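Local coordinates for protein Ent-copalyl diphosphate synthase (Streptomyces platensis, PDB 5BP8) that is a largely helical bacterial protein of the terpene cyclase type, with a region related to the squalene-hopene cyclase C-terminal domain, at residues A14-T19 with E279-L284; P29-T34 with L51-K56; A66-G71 with W442-G447; G119-T124 with A165-G170; I259-Q264 with D286-G291. All blocks are in the same frame, centred on the assembly; numbering follows the deposited sequence.

Contact 1 (A14-T19 with E279-L284); sequences ALLAAT and EAPAAL
Thr19, which reaches across to Leu284 with its methyl, also sends both its OG1 and its amide N to one acceptor on its own helix, Leu15 O. Thr19 OG1 lies 2.8 Å and Thr19 N 3.0 Å from Leu15 O, and the two donors arrive from opposite faces of the carbonyl plane. Both bonds lie in the last turn of helix 7-20, where the side of that helix packs on the N-terminal end of helix 282-291 in an all-helical fold, the partners lying some 260 residues apart. OG1 stands beside the backbone N, pointing back to Leu15 (chi1 -53°); the same rotation sets CG2 opposite the backbone N, and it meets Leu284 CD2.

The contact itself is apolar. Leu16 CB sits 3.7 Å from Pro281 CD, so the proline ring, at the N-cap position of the second helix, lies against the root of the leucine. Further out, the branches of Leu16 part: CD1 approaches Glu279 O at 3.9 Å, while CD2 touches Leu284. The two leucine side chains cross at about a right angle. Leu271 of helix 260-274 also touches Leu16, and Val20 touches both Pro281 and Leu284. The leucines meet branch to branch, Leu16 CD2 lying 3.8 Å from Leu284 CD1.

Contact 2 (P29-T34 with L51-K56); sequences PSVYDT and LGYLAK
The ring of Tyr53 is the flat group here, and the segment 29-34 wraps around its outer half. At its edge, near the ring plane, come Val31 CA and a water that lies 2.7 Å from Tyr53 OH. Thr34 CG2, Pro29 CB and Ser30 O approach obliquely, so none of them is stacked squarely on a face. The nearest carbon on the ring is Tyr53 CD2, 3.7 Å from Thr34 CG2, and the two side chains cross at about a right angle. At the far end of the ring, Tyr53 OH packs 3.4 Å from Ser30 CA. The same water also makes a weak, 3.4 Å bond to Pro29 O, which links the phenol to the backbone without any direct hydrogen bond between the segments.

Tyr53 owes this reach to a first torsion that sets CG opposite the backbone N (chi1 177°) and throws the ring away from its helix. Behind it, Val31 spreads its two methyls over two partners: CG2 is 4.1 Å from Tyr53 CE2, and CG1 is 4.0 Å from Leu54 CD2. Thr34 is fixed by its hydroxyl, which donates to Ser30 O, 2.8 Å from Thr34 OG1, and also bonds Val253, keeping its methyl directed at the ring. Ser30 OG, by contrast, turns to Asp499. Pro252 also touches Tyr53. The run of helix 31-40, a short link and helix 47-57 is consistent with an alpha-alpha hairpin, the kind of unit from which the alpha-helical barrel domains of such cyclases are built.

Contact 3 (A66-G71 with W442-G447); sequences APDGYG and WGRWQG
Trp445 is overlapped on one face of its indole by two residues of the segment 66-71: Pro67 CD lies 3.7 Å from the centroid of the five-membered ring, almost on the ring normal, and Ala66 CB lies 4.2 Å from that of the six-membered ring. Both are CH-pi contacts. Arg444 NE, of the indole's own segment, lies over the opposite face, offset toward the rim. The benzo edge points at the face of Tyr70 in an offset edge-to-face pair, with ring planes at 78° and centroids of the six-membered rings 5.3 Å apart.

The pyrrole edge is anchored by a nearly straight bond: Trp445 NE1 donates to Asp68 OD2 at 2.8 Å, with an N-H...O angle of 168°. Arg444 NH2 forms a salt bridge of 3.2 Å with Asp68 OD2, from the other face of the carboxylate. A water donates to Asp68 OD2 at 2.7 Å, so Trp445 NE1, Arg444 NH2 and the water converge on this oxygen. The water in turn accepts from Arg444 NE.

Asp68 is presented by a type I' turn from Pro67 to Tyr70, where Tyr70 N bonds Pro67 O. The partner loop belongs to the squalene-hopene cyclase C-terminal region; its Trp442 ends a Gln-...-Gly-Ser-Trp sequence beginning at Gln436 that resembles the QW motif of such cyclases. Arg444, extended from CG to NE, also gives NH1 to Ala400 O and, 3.1 Å away, to a second water, which lies 2.6 Å from Tyr70 OH. The same Tyr70 hydroxyl pairs with His496.

Contact 4 (G119-T124 with A165-G170); sequences GPVPDT and APDLDG
A one-turn 3-10 segment at residues 166-168, just ahead of helix 171-179, meets the proline-rich loop that leads into helix 127-144; Val121 makes most of the contact from that loop. Its two methyls have separate tasks. With CG1 opposite the backbone N (chi1 179°), CG2 is left to face the second segment, where Val121 CG2 meets Ala165 CB at 3.8 Å and, more loosely, Leu168 CD1. Val121 CG1 instead borders the carboxylate of Asp167, 4.0 Å from Asp167 OD2, the two side chains crossing at a slant.

The 3-10 character shows in the bond from Leu168 N to Ala165 O, and Asp169 N repeats the pattern to Pro166 O. On the other side, Asp123 is the centre of an inverse gamma turn, whose bond from Thr124 N to Pro122 O is weak. The CB of Asp123 does not point straight at the partner segment, but the end of its side chain comes nearer to Asp167. The two carboxylates, with planes 66° apart, are like charges near each other, OD1 of Asp123 lying 3.9 Å from OD2 of Asp167, a closeness that probably costs some energy.

Leu72 of helix 72-86 lies against both Val121 and Leu168, and Val127 of helix 127-144 touches Val121 and Asp167. A water sits beside the carboxylate pair, placed to donate to both segments; 2.7 Å from Val121 O and 2.6 Å from Asp167 OD2, it cannot serve every acceptor within its reach.

Contact 5 (I259-Q264 with D286-G291); sequences IVYFEQ and DSLEAG
Ser287 OG donates to Gln264 OE1 at 2.7 Å, meeting a lone pair in the carbonyl plane with a C=O...O angle of 113°. Leu288 CD2 packs 3.4 Å from the same Gln264 OE1. Beside the amide, the ring of Tyr261 lies with its edge to the serine, Tyr261 CE1 being 3.5 Å from Ser287 OG. Leu288 CD2 is also 3.9 Å from Tyr261 CD1, approaching the ring obliquely, and the two side chains pass in opposite directions. At the far end, Tyr261 OH stands 3.5 Å from Gly291 CA, where the second helix has no side chain.

A water joins Tyr261 OH to Ser287 O: it is 2.6 Å from Tyr261 OH and donates to Ser287 O. Gln264 is carried to the serine by a chain that is extended beyond CG, CG itself lying beside the backbone N (chi1 -71°). Tyr261 also touches Ile297 and Pro301, and Val313 and Leu317 back Leu288. The axes of 260-264 and 286-291 approach to 10.2 Å at 129°, so helices 260-274 and 282-291 form an oblique hairpin, with helix 307-319 packed against its leucine side.

Overall arrangement
Contacts 1 and 5 share helix 282-291 and touch, through Leu284 and Gln264 and through Thr19 and Glu263, so helices 7-20, 260-274 and 282-291 form one partly buried cluster; contact 1 is apolar across its interface, whereas contact 5 adds a direct serine-amide bond. Contact 2, also partly buried, packs neighbouring helices around a tyrosine, with only a water for polar linkage. Contacts 3 and 4 join surface loops and abut at Tyr70 and Pro122; the first is rich in charge and aromatic contacts, the second sets a valine against an alanine and an aspartate, with two like-charged carboxylates close together. Contacts 1 and 4, with centres about 41 Å apart, stand on opposite sides of the chain's centre.

Contact 1 (A14-T19 with E279-L284)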
# COMPACT_ATOMS: atom_id res chain seq x y z
N ALA A 14 -0.54 -11.21 -22.00
CA ALA A 14 0.75 -11.39 -21.34
C ALA A 14 0.67 -10.96 -19.87
O ALA A 14 1.23 -11.61 -18.99
CB ALA A 14 1.84 -10.58 -22.05
N LEU A 15 -0.04 -9.87 -19.61
CA LEU A 15 -0.22 -9.40 -18.22
C LEU A 15 -1.01 -10.42 -17.39
O LEU A 15 -0.65 -10.75 -16.25
CB LEU A 15 -0.96 -8.06 -18.20
CG LEU A 15 -1.02 -7.34 -16.86
CD1 LEU A 15 0.40 -6.97 -16.41
CD2 LEU A 15 -1.90 -6.11 -17.00
N LEU A 16 -2.09 -10.96 -17.98
CA LEU A 16 -2.89 -11.96 -17.28
C LEU A 16 -2.06 -13.20 -16.98
O LEU A 16 -2.10 -13.75 -15.87
CB LEU A 16 -4.15 -12.29 -18.07
CG LEU A 16 -5.20 -11.17 -18.09
CD1 LEU A 16 -6.23 -11.45 -19.16
CD2 LEU A 16 -5.87 -11.02 -16.73
N ALA A 17 -1.26 -13.62 -17.94
CA ALA A 17 -0.45 -14.81 -17.79
C ALA A 17 0.62 -14.61 -16.71
O ALA A 17 0.90 -15.53 -15.93
CB ALA A 17 0.19 -15.21 -19.11
N ALA A 18 1.23 -13.43 -16.70
CA ALA A 18 2.28 -13.15 -15.73
C ALA A 18 1.68 -13.12 -14.32
O ALA A 18 2.31 -13.61 -13.38
CB ALA A 18 2.98 -11.85 -16.03
N THR A 19 0.49 -12.56 -14.20
CA THR A 19 -0.22 -12.53 -12.94
C THR A 19 -0.55 -13.94 -12.45
O THR A 19 -0.32 -14.28 -11.28
CB THR A 19 -1.47 -11.65 -13.05
OG1 THR A 19 -1.10 -10.36 -13.55
CG2 THR A 19 -2.13 -11.51 -11.69
N GLU A 279 -9.40 -13.32 -22.75
CA GLU A 279 -10.03 -14.32 -21.92
C GLU A 279 -9.31 -14.34 -20.56
O GLU A 279 -8.09 -14.60 -20.49
CB GLU A 279 -9.93 -15.67 -22.64
CG GLU A 279 -10.51 -16.85 -21.88
CD GLU A 279 -12.01 -16.79 -21.74
OE1 GLU A 279 -12.67 -16.01 -22.47
OE2 GLU A 279 -12.55 -17.56 -20.91
N ALA A 280 -10.04 -14.05 -19.49
CA ALA A 280 -9.48 -14.18 -18.13
C ALA A 280 -9.11 -15.63 -17.90
O ALA A 280 -9.94 -16.53 -18.11
CB ALA A 280 -10.47 -13.73 -17.07
N PRO A 281 -7.84 -15.88 -17.51
CA PRO A 281 -7.49 -17.24 -17.17
C PRO A 281 -8.34 -17.71 -15.99
O PRO A 281 -8.52 -16.98 -15.00
CB PRO A 281 -6.01 -17.13 -16.77
CG PRO A 281 -5.51 -15.91 -17.46
CD PRO A 281 -6.67 -14.97 -17.46
N ALA A 282 -8.87 -18.92 -16.12
CA ALA A 282 -9.67 -19.52 -15.07
C ALA A 282 -8.96 -19.53 -13.73
O ALA A 282 -9.61 -19.43 -12.70
CB ALA A 282 -10.05 -20.94 -15.46
N ALA A 283 -7.64 -19.70 -13.74
CA ALA A 283 -6.87 -19.77 -12.52
C ALA A 283 -7.04 -18.51 -11.67
O ALA A 283 -7.04 -18.62 -10.44
CB ALA A 283 -5.39 -20.03 -12.79
N LEU A 284 -7.18 -17.34 -12.29
CA LEU A 284 -7.36 -16.11 -11.49
C LEU A 284 -8.72 -16.12 -10.83
O LEU A 284 -8.84 -15.80 -9.65
CB LEU A 284 -7.22 -14.83 -12.32
CG LEU A 284 -5.84 -14.57 -12.92
CD1 LEU A 284 -5.82 -13.21 -13.57
CD2 LEU A 284 -4.74 -14.70 -11.87

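Contact 2 (P29-T34 with L51-K56)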
# COMPACT_ATOMS: atom_id res chain seq x y z
N PRO A 29 10.37 -3.48 -3.14
CA PRO A 29 10.90 -3.20 -1.80
C PRO A 29 10.77 -1.75 -1.42
O PRO A 29 10.66 -0.87 -2.27
CB PRO A 29 12.39 -3.58 -1.90
CG PRO A 29 12.52 -4.44 -3.13
CD PRO A 29 11.33 -4.16 -4.02
N SER A 30 10.74 -1.51 -0.11
CA SER A 30 10.90 -0.17 0.39
C SER A 30 11.79 -0.18 1.62
O SER A 30 12.23 -1.23 2.10
CB SER A 30 9.55 0.51 0.68
OG SER A 30 8.86 -0.16 1.71
N VAL A 31 12.07 1.03 2.10
CA VAL A 31 13.02 1.19 3.19
C VAL A 31 12.51 0.59 4.50
O VAL A 31 13.26 -0.06 5.22
CB VAL A 31 13.33 2.69 3.38
CG1 VAL A 31 14.07 2.95 4.67
CG2 VAL A 31 14.12 3.21 2.17
N TYR A 32 11.24 0.80 4.83
CA TYR A 32 10.79 0.45 6.20
C TYR A 32 11.10 -1.00 6.61
O TYR A 32 11.79 -1.23 7.62
CB TYR A 32 9.28 0.74 6.43
CG TYR A 32 8.87 0.28 7.81
CD1 TYR A 32 9.05 1.11 8.91
CD2 TYR A 32 8.40 -1.00 8.04
CE1 TYR A 32 8.74 0.69 10.18
CE2 TYR A 32 8.09 -1.44 9.32
CZ TYR A 32 8.27 -0.58 10.40
OH TYR A 32 7.96 -0.97 11.70
N ASP A 33 10.63 -2.00 5.84
CA ASP A 33 10.82 -3.38 6.26
C ASP A 33 12.26 -3.82 6.01
O ASP A 33 12.77 -4.70 6.70
CB ASP A 33 9.88 -4.39 5.58
CG ASP A 33 8.65 -4.73 6.42
OD1 ASP A 33 7.98 -3.81 6.93
OD2 ASP A 33 8.30 -5.92 6.53
N THR A 34 12.91 -3.27 5.01
CA THR A 34 14.29 -3.62 4.77
C THR A 34 15.12 -3.29 6.01
O THR A 34 15.96 -4.12 6.48
CB THR A 34 14.82 -2.87 3.51
OG1 THR A 34 14.07 -3.28 2.36
CG2 THR A 34 16.26 -3.17 3.29
N LEU A 51 21.81 -3.59 4.10
CA LEU A 51 22.58 -2.44 4.55
C LEU A 51 22.96 -1.55 3.38
O LEU A 51 22.84 -0.32 3.46
CB LEU A 51 23.83 -2.90 5.33
CG LEU A 51 23.56 -3.47 6.71
CD1 LEU A 51 24.76 -4.24 7.25
CD2 LEU A 51 23.17 -2.35 7.66
N GLY A 52 23.37 -2.18 2.27
CA GLY A 52 23.70 -1.45 1.06
C GLY A 52 22.54 -0.65 0.54
O GLY A 52 22.69 0.51 0.14
N TYR A 53 21.36 -1.26 0.56
CA TYR A 53 20.14 -0.59 0.10
C TYR A 53 19.84 0.62 0.93
O TYR A 53 19.43 1.68 0.37
CB TYR A 53 19.01 -1.61 0.12
CG TYR A 53 17.65 -1.09 -0.25
CD1 TYR A 53 17.20 -1.10 -1.58
CD2 TYR A 53 16.80 -0.62 0.71
CE1 TYR A 53 15.93 -0.64 -1.93
CE2 TYR A 53 15.51 -0.18 0.36
CZ TYR A 53 15.10 -0.19 -0.96
OH TYR A 53 13.84 0.27 -1.30
N LEU A 54 19.96 0.49 2.25
CA LEU A 54 19.75 1.62 3.13
C LEU A 54 20.73 2.75 2.80
O LEU A 54 20.33 3.90 2.70
CB LEU A 54 19.88 1.24 4.61
CG LEU A 54 18.82 0.25 5.13
CD1 LEU A 54 19.05 -0.05 6.59
CD2 LEU A 54 17.40 0.77 4.91
N ALA A 55 22.01 2.43 2.63
CA ALA A 55 22.99 3.46 2.27
C ALA A 55 22.66 4.14 0.93
O ALA A 55 22.77 5.37 0.80
CB ALA A 55 24.39 2.84 2.21
N LYS A 56 22.31 3.34 -0.08
CA LYS A 56 21.96 3.86 -1.43
C LYS A 56 20.71 4.73 -1.40
O LYS A 56 20.64 5.74 -2.09
CB LYS A 56 21.73 2.71 -2.42
CG LYS A 56 21.18 3.14 -3.79
CD LYS A 56 20.89 1.95 -4.70
CE LYS A 56 20.24 2.42 -5.99
NZ LYS A 56 19.61 1.32 -6.78
O HOH W 1 13.31 0.46 -3.90

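Contact 3 (A66-G71 with W442-G447)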
# COMPACT_ATOMS: atom_id res chain seq x y z
N ALA A 66 9.69 9.75 1.09
CA ALA A 66 9.05 10.80 0.32
C ALA A 66 8.86 12.11 1.14
O ALA A 66 9.13 12.13 2.35
CB ALA A 66 7.71 10.27 -0.19
N PRO A 67 8.38 13.19 0.50
CA PRO A 67 8.16 14.44 1.19
C PRO A 67 6.97 14.48 2.13
O PRO A 67 6.28 13.46 2.34
CB PRO A 67 7.97 15.45 0.04
CG PRO A 67 8.54 14.79 -1.15
CD PRO A 67 8.22 13.36 -0.96
N ASP A 68 6.73 15.65 2.72
CA ASP A 68 5.49 15.94 3.45
C ASP A 68 5.28 15.08 4.70
O ASP A 68 4.15 14.82 5.15
CB ASP A 68 4.27 15.86 2.51
CG ASP A 68 4.36 16.82 1.35
OD1 ASP A 68 4.99 17.86 1.51
OD2 ASP A 68 3.82 16.53 0.26
N GLY A 69 6.38 14.60 5.26
CA GLY A 69 6.33 13.81 6.45
C GLY A 69 6.33 12.32 6.19
O GLY A 69 6.40 11.54 7.13
N TYR A 70 6.28 11.91 4.91
CA TYR A 70 6.31 10.50 4.60
C TYR A 70 7.74 9.97 4.89
O TYR A 70 7.99 8.76 4.81
CB TYR A 70 5.92 10.22 3.16
CG TYR A 70 4.41 10.23 2.96
CD1 TYR A 70 3.65 9.11 3.21
CD2 TYR A 70 3.75 11.39 2.58
CE1 TYR A 70 2.27 9.10 3.06
CE2 TYR A 70 2.37 11.39 2.38
CZ TYR A 70 1.63 10.25 2.64
OH TYR A 70 0.25 10.23 2.48
N GLY A 71 8.67 10.88 5.14
CA GLY A 71 10.04 10.45 5.55
C GLY A 71 10.16 10.02 7.00
O GLY A 71 11.16 9.38 7.39
N TRP A 442 0.54 13.42 -14.79
CA TRP A 442 -0.01 13.90 -13.54
C TRP A 442 0.74 13.20 -12.42
O TRP A 442 1.25 12.09 -12.60
CB TRP A 442 -1.47 13.53 -13.37
CG TRP A 442 -2.53 14.33 -14.11
CD1 TRP A 442 -3.29 15.34 -13.61
CD2 TRP A 442 -2.99 14.11 -15.44
NE1 TRP A 442 -4.22 15.76 -14.54
CE2 TRP A 442 -4.05 15.01 -15.68
CE3 TRP A 442 -2.64 13.19 -16.44
CZ2 TRP A 442 -4.73 15.05 -16.88
CZ3 TRP A 442 -3.33 13.23 -17.64
CH2 TRP A 442 -4.36 14.17 -17.85
N GLY A 443 0.78 13.86 -11.27
CA GLY A 443 1.20 13.22 -10.06
C GLY A 443 1.43 14.20 -8.93
O GLY A 443 1.66 15.39 -9.17
N ARG A 444 1.37 13.68 -7.71
CA ARG A 444 1.48 14.50 -6.52
C ARG A 444 2.84 15.18 -6.36
O ARG A 444 2.91 16.40 -6.19
CB ARG A 444 1.18 13.66 -5.27
CG ARG A 444 1.25 14.49 -4.01
CD ARG A 444 0.80 13.74 -2.78
NE ARG A 444 1.10 14.54 -1.59
CZ ARG A 444 0.72 14.23 -0.35
NH1 ARG A 444 -0.00 13.14 -0.10
NH2 ARG A 444 1.07 15.01 0.66
N TRP A 445 3.90 14.37 -6.35
CA TRP A 445 5.26 14.88 -6.12
C TRP A 445 6.06 14.99 -7.43
O TRP A 445 7.04 15.74 -7.52
CB TRP A 445 5.97 13.98 -5.14
CG TRP A 445 5.42 14.02 -3.77
CD1 TRP A 445 5.28 15.13 -2.99
CD2 TRP A 445 4.91 12.93 -3.01
NE1 TRP A 445 4.74 14.80 -1.78
CE2 TRP A 445 4.49 13.46 -1.76
CE3 TRP A 445 4.75 11.56 -3.25
CZ2 TRP A 445 3.94 12.66 -0.75
CZ3 TRP A 445 4.23 10.76 -2.24
CH2 TRP A 445 3.83 11.32 -1.00
N GLN A 446 5.63 14.26 -8.46
CA GLN A 446 6.22 14.31 -9.78
C GLN A 446 5.21 13.64 -10.70
O GLN A 446 4.32 12.94 -10.23
CB GLN A 446 7.52 13.48 -9.80
CG GLN A 446 7.25 12.00 -9.55
CD GLN A 446 8.47 11.20 -9.21
OE1 GLN A 446 8.55 10.60 -8.13
NE2 GLN A 446 9.46 11.20 -10.11
N GLY A 447 5.36 13.78 -12.01
CA GLY A 447 4.60 12.92 -12.92
C GLY A 447 4.94 11.45 -12.74
O GLY A 447 6.13 11.07 -12.71
O HOH W 2 2.25 17.26 -1.85
O HOH W 3 -1.34 12.27 2.51

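Contact 4 (G119-T124 with A165-G170)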
# COMPACT_ATOMS: atom_id res chain seq x y z
N GLY A 119 7.59 17.77 12.09
CA GLY A 119 6.86 18.08 10.84
C GLY A 119 5.55 17.32 10.81
O GLY A 119 5.15 16.71 11.82
N PRO A 120 4.88 17.33 9.64
CA PRO A 120 3.61 16.60 9.52
C PRO A 120 3.81 15.11 9.67
O PRO A 120 4.89 14.57 9.35
CB PRO A 120 3.11 16.93 8.09
CG PRO A 120 4.13 17.80 7.46
CD PRO A 120 5.32 17.94 8.37
N VAL A 121 2.77 14.44 10.15
CA VAL A 121 2.81 13.00 10.28
C VAL A 121 1.64 12.47 9.46
O VAL A 121 0.50 12.57 9.89
CB VAL A 121 2.73 12.51 11.74
CG1 VAL A 121 2.75 10.98 11.79
CG2 VAL A 121 3.86 13.11 12.59
N PRO A 122 1.92 11.93 8.26
CA PRO A 122 0.82 11.35 7.50
C PRO A 122 0.24 10.12 8.17
O PRO A 122 0.90 9.43 8.96
CB PRO A 122 1.46 10.96 6.16
CG PRO A 122 2.92 11.23 6.27
CD PRO A 122 3.18 12.00 7.52
N ASP A 123 -1.02 9.84 7.83
CA ASP A 123 -1.72 8.73 8.44
C ASP A 123 -1.41 7.44 7.71
O ASP A 123 -2.28 6.85 7.04
CB ASP A 123 -3.21 9.03 8.50
CG ASP A 123 -3.53 10.17 9.45
OD1 ASP A 123 -2.99 10.21 10.59
OD2 ASP A 123 -4.34 11.04 9.07
N THR A 124 -0.17 6.98 7.85
CA THR A 124 0.21 5.70 7.32
C THR A 124 -0.29 4.65 8.30
O THR A 124 -0.69 4.95 9.44
CB THR A 124 1.74 5.59 7.11
OG1 THR A 124 2.41 6.00 8.30
CG2 THR A 124 2.21 6.43 5.95
N ALA A 165 4.34 15.42 18.18
CA ALA A 165 3.20 14.85 17.46
C ALA A 165 2.43 13.87 18.33
O ALA A 165 3.02 12.99 18.94
CB ALA A 165 3.67 14.17 16.19
N PRO A 166 1.10 14.04 18.40
CA PRO A 166 0.27 13.13 19.17
C PRO A 166 0.48 11.67 18.81
O PRO A 166 0.52 10.82 19.71
CB PRO A 166 -1.16 13.57 18.80
CG PRO A 166 -1.02 15.03 18.52
CD PRO A 166 0.33 15.18 17.87
N ASP A 167 0.66 11.38 17.52
CA ASP A 167 0.87 9.98 17.08
C ASP A 167 2.18 9.39 17.62
O ASP A 167 2.35 8.16 17.68
CB ASP A 167 0.87 9.87 15.55
CG ASP A 167 -0.53 9.89 14.94
OD1 ASP A 167 -1.53 9.70 15.67
OD2 ASP A 167 -0.62 10.13 13.72
N LEU A 168 3.13 10.23 18.01
CA LEU A 168 4.35 9.71 18.56
C LEU A 168 4.33 9.61 20.09
O LEU A 168 5.31 9.23 20.69
CB LEU A 168 5.56 10.50 18.05
CG LEU A 168 6.07 9.96 16.71
CD1 LEU A 168 5.05 10.17 15.60
CD2 LEU A 168 7.41 10.57 16.36
N ASP A 169 3.19 9.93 20.70
CA ASP A 169 3.06 9.95 22.16
C ASP A 169 3.40 8.62 22.88
O ASP A 169 4.03 8.63 23.94
CB ASP A 169 1.65 10.43 22.52
CG ASP A 169 1.34 10.25 23.96
OD1 ASP A 169 0.66 9.27 24.28
OD2 ASP A 169 1.83 11.05 24.77
N GLY A 170 2.97 7.48 22.36
CA GLY A 170 3.42 6.21 23.03
C GLY A 170 2.47 5.62 24.08
O GLY A 170 2.61 4.47 24.48
O HOH W 4 -1.21 11.89 11.91

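Contact 5 (I259-Q264 with D286-G291)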
# COMPACT_ATOMS: atom_id res chain seq x y z
N ILE A 259 0.22 -10.05 -1.80
CA ILE A 259 -0.97 -9.21 -2.02
C ILE A 259 -1.89 -9.84 -3.09
O ILE A 259 -2.62 -9.16 -3.80
CB ILE A 259 -0.59 -7.79 -2.46
CG1 ILE A 259 0.25 -7.78 -3.75
CG2 ILE A 259 0.10 -7.04 -1.34
CD1 ILE A 259 0.19 -6.44 -4.45
N VAL A 260 -1.82 -11.16 -3.20
CA VAL A 260 -2.42 -11.90 -4.34
C VAL A 260 -3.87 -11.50 -4.69
O VAL A 260 -4.17 -11.23 -5.85
CB VAL A 260 -2.24 -13.42 -4.14
CG1 VAL A 260 -2.90 -13.94 -2.87
CG2 VAL A 260 -2.73 -14.19 -5.35
N TYR A 261 -4.77 -11.47 -3.73
CA TYR A 261 -6.18 -11.15 -4.06
C TYR A 261 -6.40 -9.71 -4.48
O TYR A 261 -7.12 -9.43 -5.46
CB TYR A 261 -7.07 -11.48 -2.88
CG TYR A 261 -7.05 -12.94 -2.41
CD1 TYR A 261 -6.96 -14.00 -3.33
CD2 TYR A 261 -7.20 -13.26 -1.07
CE1 TYR A 261 -6.99 -15.32 -2.91
CE2 TYR A 261 -7.22 -14.57 -0.64
CZ TYR A 261 -7.14 -15.60 -1.56
OH TYR A 261 -7.17 -16.92 -1.13
N PHE A 262 -5.78 -8.77 -3.77
CA PHE A 262 -5.74 -7.37 -4.21
C PHE A 262 -5.24 -7.27 -5.66
O PHE A 262 -5.88 -6.65 -6.52
CB PHE A 262 -4.87 -6.59 -3.19
CG PHE A 262 -4.38 -5.25 -3.67
CD1 PHE A 262 -5.22 -4.31 -4.25
CD2 PHE A 262 -3.09 -4.88 -3.46
CE1 PHE A 262 -4.75 -3.05 -4.65
CE2 PHE A 262 -2.61 -3.62 -3.85
CZ PHE A 262 -3.45 -2.71 -4.46
N GLU A 263 -4.10 -7.88 -5.95
CA GLU A 263 -3.54 -7.76 -7.30
C GLU A 263 -4.47 -8.40 -8.35
O GLU A 263 -4.73 -7.80 -9.41
CB GLU A 263 -2.15 -8.40 -7.35
CG GLU A 263 -1.60 -8.45 -8.77
CD GLU A 263 -0.14 -8.82 -8.78
OE1 GLU A 263 0.15 -9.87 -9.38
OE2 GLU A 263 0.69 -8.06 -8.22
N GLN A 264 -4.96 -9.60 -8.06
CA GLN A 264 -5.83 -10.32 -9.02
C GLN A 264 -7.06 -9.48 -9.36
O GLN A 264 -7.38 -9.29 -10.54
CB GLN A 264 -6.23 -11.69 -8.51
CG GLN A 264 -5.07 -12.66 -8.51
CD GLN A 264 -5.39 -14.03 -7.91
OE1 GLN A 264 -6.30 -14.20 -7.09
NE2 GLN A 264 -4.57 -15.00 -8.27
N ASP A 286 -10.66 -18.70 -10.25
CA ASP A 286 -10.69 -19.75 -9.22
C ASP A 286 -10.04 -19.35 -7.90
O ASP A 286 -10.58 -19.69 -6.84
CB ASP A 286 -10.00 -21.03 -9.71
CG ASP A 286 -10.74 -21.71 -10.85
OD1 ASP A 286 -11.94 -21.46 -11.07
OD2 ASP A 286 -10.08 -22.52 -11.52
N SER A 287 -8.88 -18.68 -7.97
CA SER A 287 -8.17 -18.16 -6.77
C SER A 287 -9.09 -17.24 -5.99
O SER A 287 -9.26 -17.37 -4.79
CB SER A 287 -6.91 -17.38 -7.18
OG SER A 287 -6.36 -16.66 -6.08
N LEU A 288 -9.70 -16.29 -6.69
CA LEU A 288 -10.58 -15.34 -6.03
C LEU A 288 -11.81 -16.01 -5.42
O LEU A 288 -12.16 -15.73 -4.29
CB LEU A 288 -11.01 -14.24 -6.99
CG LEU A 288 -9.92 -13.25 -7.42
CD1 LEU A 288 -10.58 -12.17 -8.25
CD2 LEU A 288 -9.19 -12.64 -6.22
N GLU A 289 -12.47 -16.91 -6.16
CA GLU A 289 -13.62 -17.62 -5.59
C GLU A 289 -13.30 -18.46 -4.36
O GLU A 289 -14.08 -18.49 -3.39
CB GLU A 289 -14.29 -18.51 -6.66
CG GLU A 289 -15.34 -17.77 -7.43
CD GLU A 289 -16.14 -18.67 -8.36
OE1 GLU A 289 -15.64 -19.75 -8.79
OE2 GLU A 289 -17.27 -18.27 -8.66
N ALA A 290 -12.18 -19.16 -4.40
CA ALA A 290 -11.74 -19.95 -3.28
C ALA A 290 -11.47 -19.07 -2.07
O ALA A 290 -11.68 -19.50 -0.96
CB ALA A 290 -10.48 -20.74 -3.62
N GLY A 291 -11.00 -17.84 -2.29
CA GLY A 291 -10.67 -16.99 -1.17
C GLY A 291 -11.87 -16.32 -0.54
O GLY A 291 -11.85 -15.98 0.63
O HOH W 5 -7.69 -18.73 -2.98